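Local structure of phosphomethylpyrimidine kinase (Pyrococcus furiosus, 2PB9) at residues W141-E144 with T145-R149. The protein probably phosphorylates hydroxymethylpyrimidine and its phosphate and joins the product to thiazole phosphate to give thiamine phosphate, this chain being its C-terminal, ThiN-family domain. Residues are numbered along the deposited sequence; the frame is centred on the assembly and turned at random.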
ATOM      1  N   TRP A 141     -14.532 -12.947   4.560  1.00 28.11           N
ATOM      2  CA  TRP A 141     -14.535 -12.630   3.136  1.00 26.47           C
ATOM      3  C   TRP A 141     -13.369 -13.338   2.445  1.00 28.03           C
ATOM      4  O   TRP A 141     -13.530 -13.966   1.390  1.00 30.18           O
ATOM      5  CB  TRP A 141     -14.375 -11.132   2.904  1.00 23.66           C
ATOM      6  CG  TRP A 141     -14.213 -10.812   1.446  1.00 24.83           C
ATOM      7  CD1 TRP A 141     -15.213 -10.649   0.530  1.00 24.18           C
ATOM      8  CD2 TRP A 141     -12.979 -10.677   0.719  1.00 23.68           C
ATOM      9  NE1 TRP A 141     -14.681 -10.422  -0.715  1.00 23.80           N
ATOM     10  CE2 TRP A 141     -13.314 -10.433  -0.630  1.00 23.19           C
ATOM     11  CE3 TRP A 141     -11.624 -10.740   1.078  1.00 24.69           C
ATOM     12  CZ2 TRP A 141     -12.344 -10.249  -1.626  1.00 24.49           C
ATOM     13  CZ3 TRP A 141     -10.654 -10.559   0.083  1.00 26.16           C
ATOM     14  CH2 TRP A 141     -11.025 -10.317  -1.254  1.00 25.11           C
ATOM     15  N   GLY A 142     -12.188 -13.216   3.039  1.00 26.45           N
ATOM     16  CA  GLY A 142     -11.016 -13.843   2.470  1.00 26.83           C
ATOM     17  C   GLY A 142     -11.172 -15.341   2.304  1.00 28.13           C
ATOM     18  O   GLY A 142     -10.949 -15.869   1.212  1.00 29.60           O
ATOM     19  N   ILE A 143     -11.565 -16.023   3.381  1.00 28.02           N
ATOM     20  CA  ILE A 143     -11.738 -17.473   3.367  1.00 27.41           C
ATOM     21  C   ILE A 143     -12.678 -17.938   2.254  1.00 28.04           C
ATOM     22  O   ILE A 143     -12.386 -18.897   1.548  1.00 26.65           O
ATOM     23  CB  ILE A 143     -12.265 -17.993   4.740  1.00 26.25           C
ATOM     24  CG1 ILE A 143     -11.301 -17.586   5.862  1.00 24.43           C
ATOM     25  CG2 ILE A 143     -12.405 -19.519   4.716  1.00 25.60           C
ATOM     26  CD1 ILE A 143      -9.880 -18.083   5.697  1.00 21.97           C
ATOM     27  N   GLU A 144     -13.800 -17.249   2.096  1.00 29.50           N
ATOM     28  CA  GLU A 144     -14.766 -17.601   1.061  1.00 31.52           C
ATOM     29  C   GLU A 144     -14.192 -17.348  -0.324  1.00 30.70           C
ATOM     30  O   GLU A 144     -14.294 -18.182  -1.218  1.00 30.33           O
ATOM     31  CB  GLU A 144     -16.033 -16.776   1.226  1.00 33.04           C
ATOM     32  CG  GLU A 144     -16.736 -16.976   2.539  1.00 36.47           C
ATOM     33  CD  GLU A 144     -17.849 -15.979   2.729  1.00 39.56           C
ATOM     34  OE1 GLU A 144     -18.692 -15.863   1.808  1.00 41.29           O
ATOM     35  OE2 GLU A 144     -17.879 -15.314   3.791  1.00 38.89           O
ATOM     36  N   THR A 145     -13.602 -16.174  -0.496  1.00 29.94           N
ATOM     37  CA  THR A 145     -13.004 -15.810  -1.766  1.00 28.95           C
ATOM     38  C   THR A 145     -12.047 -16.917  -2.165  1.00 28.78           C
ATOM     39  O   THR A 145     -12.134 -17.451  -3.265  1.00 29.50           O
ATOM     40  CB  THR A 145     -12.252 -14.473  -1.635  1.00 28.33           C
ATOM     41  OG1 THR A 145     -13.202 -13.420  -1.463  1.00 28.97           O
ATOM     42  CG2 THR A 145     -11.407 -14.195  -2.855  1.00 28.66           C
ATOM     43  N   ALA A 146     -11.152 -17.270  -1.247  1.00 29.09           N
ATOM     44  CA  ALA A 146     -10.159 -18.317  -1.476  1.00 29.94           C
ATOM     45  C   ALA A 146     -10.779 -19.691  -1.747  1.00 31.12           C
ATOM     46  O   ALA A 146     -10.321 -20.432  -2.620  1.00 30.10           O
ATOM     47  CB  ALA A 146      -9.238 -18.403  -0.288  1.00 28.01           C
ATOM     48  N   ILE A 147     -11.816 -20.022  -0.982  1.00 33.33           N
ATOM     49  CA  ILE A 147     -12.510 -21.297  -1.112  1.00 34.69           C
ATOM     50  C   ILE A 147     -13.275 -21.404  -2.429  1.00 35.94           C
ATOM     51  O   ILE A 147     -13.283 -22.459  -3.068  1.00 35.99           O
ATOM     52  CB  ILE A 147     -13.474 -21.518   0.102  1.00 34.00           C
ATOM     53  CG1 ILE A 147     -12.666 -22.055   1.297  1.00 34.70           C
ATOM     54  CG2 ILE A 147     -14.604 -22.472  -0.266  1.00 33.11           C
ATOM     55  CD1 ILE A 147     -13.472 -22.310   2.563  1.00 32.55           C
ATOM     56  N   LYS A 148     -13.912 -20.313  -2.834  1.00 37.17           N
ATOM     57  CA  LYS A 148     -14.671 -20.297  -4.076  1.00 38.43           C
ATOM     58  C   LYS A 148     -13.763 -20.147  -5.289  1.00 39.45           C
ATOM     59  O   LYS A 148     -14.166 -20.441  -6.409  1.00 39.39           O
ATOM     60  CB  LYS A 148     -15.697 -19.167  -4.046  1.00 38.33           C
ATOM     61  CG  LYS A 148     -16.788 -19.366  -3.012  1.00 40.06           C
ATOM     62  CD  LYS A 148     -17.784 -18.223  -3.049  1.00 42.90           C
ATOM     63  CE  LYS A 148     -18.940 -18.453  -2.095  1.00 44.50           C
ATOM     64  NZ  LYS A 148     -19.881 -17.302  -2.146  1.00 46.59           N
ATOM     65  N   ARG A 149     -12.539 -19.683  -5.053  1.00 41.38           N
ATOM     66  CA  ARG A 149     -11.532 -19.496  -6.101  1.00 41.59           C
ATOM     67  C   ARG A 149     -11.330 -20.814  -6.874  1.00 42.31           C
ATOM     68  O   ARG A 149     -11.586 -20.877  -8.074  1.00 42.63           O
ATOM     69  CB  ARG A 149     -10.220 -19.034  -5.451  1.00 40.49           C
ATOM     70  CG  ARG A 149      -9.006 -18.927  -6.359  1.00 42.10           C
ATOM     71  CD  ARG A 149      -8.662 -17.481  -6.688  1.00 43.64           C
ATOM     72  NE  ARG A 149      -8.671 -16.624  -5.506  1.00 46.76           N
ATOM     73  CZ  ARG A 149      -8.455 -15.308  -5.519  1.00 47.66           C
ATOM     74  NH1 ARG A 149      -8.203 -14.675  -6.661  1.00 47.87           N
ATOM     75  NH2 ARG A 149      -8.515 -14.616  -4.386  1.00 46.46           N
TER
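T145 sits over one face of the W141 indole, one helical turn further along the chain. Its CB lies 4.2 Å from the centroid of the six-membered ring and only 9° off the ring normal, a CH-pi contact, while OG1 stands above the plane toward the rim, nearest CE2. W141 reaches this place because CG is anti to the backbone N (chi1 173°), which swings the indole along the helix toward the next turn. T145 in turn keeps OG1 beside its own backbone N (chi1 -70°), and from there the hydroxyl donates to W141 O at 2.9 Å, approaching from above the carbonyl plane. The same oxygen takes the T145 N-H in a nearly straight bond, so one carbonyl is gripped twice by one residue. The W141 side chain also touches E127 and P128. An alanine in place of W141 would probably leave the T145 CB without its aromatic cover and cost E127 and P128 their contact with the side chain.

On another side of the helix, I143 CG2 meets I147 CD1 at 3.7 Å; both isoleucines also touch Y85 of helix 77-86. The extended chains of E144 and K148 leave OE1 of E144 and NZ of K148 4.4 Å apart, too far for a salt bridge; E144 OE2 is instead paired with R87. Main-chain bonds from A146, I147 and K148 to G142, I143 and E144 continue the i to i+4 ladder. That ladder, with the T145 hydroxyl returning to W141 O, is characteristic of an alpha-helix, here helix 138-149 of the ThiN domain, with I143 and I147 buried against helix 77-86 and K148 exposed.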